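Local coordinates for lipid-transfer protein (Thermomonospora curvata, PDB 6OK1), which is a lipid-transfer protein of the thiolase superfamily, its chain pairing N-terminal and C-terminal thiolase-like domains, at residues A[151-156]-A[204-209]. Sequence-based numbering, arbitrary orientation.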
ATOM      1  N   TRP A 151      20.157  11.802  -4.366  1.00 19.81           N
ATOM      2  CA  TRP A 151      20.275  10.373  -4.105  1.00 17.35           C
ATOM      3  C   TRP A 151      20.797   9.642  -5.334  1.00 20.97           C
ATOM      4  O   TRP A 151      21.621   8.732  -5.208  1.00 21.36           O
ATOM      5  CB  TRP A 151      18.926   9.790  -3.632  1.00 17.94           C
ATOM      6  CG  TRP A 151      18.447  10.396  -2.389  1.00 17.21           C
ATOM      7  CD1 TRP A 151      19.206  10.915  -1.403  1.00 21.36           C
ATOM      8  CD2 TRP A 151      17.071  10.625  -2.006  1.00 18.41           C
ATOM      9  NE1 TRP A 151      18.396  11.461  -0.418  1.00 22.11           N
ATOM     10  CE2 TRP A 151      17.089  11.280  -0.763  1.00 21.91           C
ATOM     11  CE3 TRP A 151      15.835  10.326  -2.601  1.00 23.38           C
ATOM     12  CZ2 TRP A 151      15.933  11.661  -0.102  1.00 22.29           C
ATOM     13  CZ3 TRP A 151      14.681  10.692  -1.941  1.00 25.98           C
ATOM     14  CH2 TRP A 151      14.740  11.367  -0.707  1.00 23.64           C
ATOM     15  N   VAL A 152      20.335  10.038  -6.528  1.00 20.81           N
ATOM     16  CA  VAL A 152      20.778   9.429  -7.776  1.00 20.67           C
ATOM     17  C   VAL A 152      22.207   9.844  -8.077  1.00 19.37           C
ATOM     18  O   VAL A 152      23.015   9.044  -8.572  1.00 19.49           O
ATOM     19  CB  VAL A 152      19.825   9.809  -8.932  1.00 21.16           C
ATOM     20  CG1 VAL A 152      20.407   9.390 -10.297  1.00 23.83           C
ATOM     21  CG2 VAL A 152      18.438   9.159  -8.734  1.00 23.52           C
ATOM     22  N   ALA A 153      22.539  11.099  -7.787  1.00 19.68           N
ATOM     23  CA  ALA A 153      23.868  11.614  -8.101  1.00 20.12           C
ATOM     24  C   ALA A 153      24.949  10.829  -7.390  1.00 21.19           C
ATOM     25  O   ALA A 153      26.042  10.642  -7.941  1.00 19.41           O
ATOM     26  CB  ALA A 153      23.948  13.078  -7.734  1.00 20.98           C
ATOM     27  N   MET A 154      24.659  10.320  -6.187  1.00 19.04           N
ATOM     28  CA  MET A 154      25.650   9.545  -5.456  1.00 20.00           C
ATOM     29  C   MET A 154      26.037   8.276  -6.205  1.00 19.25           C
ATOM     30  O   MET A 154      27.226   7.901  -6.248  1.00 20.55           O
ATOM     31  CB  MET A 154      25.118   9.217  -4.059  1.00 22.40           C
ATOM     32  CG  MET A 154      26.195   8.715  -3.107  1.00 23.09           C
ATOM     33  SD  MET A 154      27.366   9.967  -2.598  1.00 20.32           S
ATOM     34  CE  MET A 154      26.388  10.817  -1.358  1.00 21.20           C
ATOM     35  N   PHE A 155      25.064   7.620  -6.844  1.00 19.67           N
ATOM     36  CA  PHE A 155      25.357   6.475  -7.698  1.00 21.41           C
ATOM     37  C   PHE A 155      26.086   6.901  -8.968  1.00 21.59           C
ATOM     38  O   PHE A 155      27.051   6.257  -9.398  1.00 22.98           O
ATOM     39  CB  PHE A 155      24.068   5.759  -8.109  1.00 19.27           C
ATOM     40  CG  PHE A 155      23.323   5.122  -6.976  1.00 20.35           C
ATOM     41  CD1 PHE A 155      23.910   4.098  -6.220  1.00 24.20           C
ATOM     42  CD2 PHE A 155      22.018   5.489  -6.692  1.00 22.30           C
ATOM     43  CE1 PHE A 155      23.218   3.498  -5.193  1.00 20.65           C
ATOM     44  CE2 PHE A 155      21.305   4.861  -5.670  1.00 26.67           C
ATOM     45  CZ  PHE A 155      21.915   3.865  -4.928  1.00 21.66           C
ATOM     46  N   ALA A 156      25.583   7.942  -9.623  1.00 22.33           N
ATOM     47  CA  ALA A 156      26.141   8.341 -10.914  1.00 21.65           C
ATOM     48  C   ALA A 156      27.628   8.679 -10.801  1.00 23.66           C
ATOM     49  O   ALA A 156      28.431   8.308 -11.670  1.00 25.05           O
ATOM     50  CB  ALA A 156      25.347   9.534 -11.446  1.00 22.92           C
ATOM     51  N   TRP A 204      24.123  23.242 -13.161  1.00 22.40           N
ATOM     52  CA  TRP A 204      24.230  22.112 -12.249  1.00 22.22           C
ATOM     53  C   TRP A 204      23.079  22.143 -11.260  1.00 24.01           C
ATOM     54  O   TRP A 204      22.737  23.194 -10.719  1.00 26.83           O
ATOM     55  CB  TRP A 204      25.550  22.141 -11.479  1.00 23.83           C
ATOM     56  CG  TRP A 204      26.770  21.860 -12.280  1.00 25.74           C
ATOM     57  CD1 TRP A 204      27.816  22.708 -12.502  1.00 36.36           C
ATOM     58  CD2 TRP A 204      27.104  20.627 -12.933  1.00 24.76           C
ATOM     59  NE1 TRP A 204      28.772  22.089 -13.275  1.00 32.68           N
ATOM     60  CE2 TRP A 204      28.356  20.812 -13.560  1.00 31.41           C
ATOM     61  CE3 TRP A 204      26.456  19.407 -13.074  1.00 28.56           C
ATOM     62  CZ2 TRP A 204      28.978  19.802 -14.280  1.00 29.71           C
ATOM     63  CZ3 TRP A 204      27.065  18.414 -13.798  1.00 26.36           C
ATOM     64  CH2 TRP A 204      28.323  18.616 -14.389  1.00 27.03           C
ATOM     65  N   ILE A 205      22.508  20.969 -11.003  1.00 21.16           N
ATOM     66  CA  ILE A 205      21.595  20.774  -9.885  1.00 19.61           C
ATOM     67  C   ILE A 205      22.434  20.171  -8.759  1.00 27.13           C
ATOM     68  O   ILE A 205      22.685  20.810  -7.725  1.00 24.25           O
ATOM     69  CB  ILE A 205      20.408  19.891 -10.304  1.00 21.63           C
ATOM     70  CG1 ILE A 205      19.585  20.587 -11.401  1.00 23.93           C
ATOM     71  CG2 ILE A 205      19.514  19.547  -9.117  1.00 23.52           C
ATOM     72  CD1 ILE A 205      19.043  21.946 -10.984  1.00 26.45           C
ATOM     73  N   VAL A 206      22.907  18.951  -8.975  1.00 23.09           N
ATOM     74  CA  VAL A 206      23.813  18.275  -8.050  1.00 22.00           C
ATOM     75  C   VAL A 206      24.777  17.461  -8.896  1.00 20.12           C
ATOM     76  O   VAL A 206      24.353  16.564  -9.637  1.00 22.01           O
ATOM     77  CB  VAL A 206      23.058  17.384  -7.043  1.00 23.81           C
ATOM     78  CG1 VAL A 206      21.979  16.523  -7.720  1.00 22.69           C
ATOM     79  CG2 VAL A 206      24.031  16.499  -6.263  1.00 21.61           C
ATOM     80  N   GLU A 207      26.063  17.803  -8.835  1.00 21.57           N
ATOM     81  CA  GLU A 207      27.013  17.126  -9.696  1.00 21.03           C
ATOM     82  C   GLU A 207      26.920  15.630  -9.432  1.00 23.11           C
ATOM     83  O   GLU A 207      26.898  15.219  -8.262  1.00 24.78           O
ATOM     84  CB  GLU A 207      28.447  17.604  -9.452  1.00 22.92           C
ATOM     85  CG  GLU A 207      28.646  19.097  -9.743  1.00 29.79           C
ATOM     86  CD  GLU A 207      30.105  19.530  -9.587  1.00 29.15           C
ATOM     87  OE1 GLU A 207      30.998  18.810 -10.073  1.00 41.04           O
ATOM     88  OE2 GLU A 207      30.359  20.559  -8.943  1.00 29.03           O
ATOM     89  N   PRO A 208      26.907  14.786 -10.473  1.00 22.65           N
ATOM     90  CA  PRO A 208      27.156  15.108 -11.895  1.00 20.98           C
ATOM     91  C   PRO A 208      25.912  15.333 -12.752  1.00 25.57           C
ATOM     92  O   PRO A 208      25.953  15.067 -13.959  1.00 26.41           O
ATOM     93  CB  PRO A 208      27.897  13.870 -12.378  1.00 24.05           C
ATOM     94  CG  PRO A 208      27.205  12.750 -11.616  1.00 25.36           C
ATOM     95  CD  PRO A 208      26.977  13.327 -10.242  1.00 24.48           C
ATOM     96  N   LEU A 209      24.817  15.780 -12.149  1.00 21.80           N
ATOM     97  CA  LEU A 209      23.547  15.959 -12.857  1.00 19.54           C
ATOM     98  C   LEU A 209      23.312  17.434 -13.178  1.00 22.27           C
ATOM     99  O   LEU A 209      23.263  18.277 -12.274  1.00 23.61           O
ATOM    100  CB  LEU A 209      22.371  15.427 -12.032  1.00 21.85           C
ATOM    101  CG  LEU A 209      22.158  13.914 -12.042  1.00 26.60           C
ATOM    102  CD1 LEU A 209      23.344  13.161 -11.508  1.00 29.90           C
ATOM    103  CD2 LEU A 209      20.921  13.574 -11.237  1.00 29.54           C
TER
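The CA atoms of A153 and P208 lie 6.1 Å apart where one turn of helix 148-163 meets the bend 204-209, with no hydrogen bond between the two segments. The close approach here falls at A153, whose side chain is a single methyl. Its CB points at the bend and fits among three residues: V206 CG2 lies 3.7 Å from A153 CB, with the ring carbon P208 CD and the methyl L209 CD1 at similar range. Both V206 methyls face the alanine, because CG2 stands anti to the backbone N and CG1 between that N and the carbonyl carbon (chi1 46°). The carbonyl E207 O also rests on A153 CB, in van der Waals contact. One turn further on, A156 repeats the pattern: its CB meets P208 CG at 3.7 Å, while L209 CD1 reaches both alanines. V152 flanks them, its CG1 lying loosely beside L209 CD2, at 4.3 Å.

Two features mark the bend, a cis peptide bond before P208 and a classic beta bulge in which I205 and V206 both face L209. Within the bulge I205 N donates to L209 O, V206 N does so weakly, and L209 N returns a 2.7 Å bond to V206 O. Both segments belong to the N-terminal thiolase domain, but lie well away from the centre of the chain, at an interface with the chain of another protein. There V206 and E207 pair in an antiparallel ladder with a strand of that chain, continuing the sheet across the interface, and the same chain packs an apolar side chain on A153. On the far side of the helix, Y259 hydrogen-bonds W151 O through its hydroxyl and meets the ring of F155.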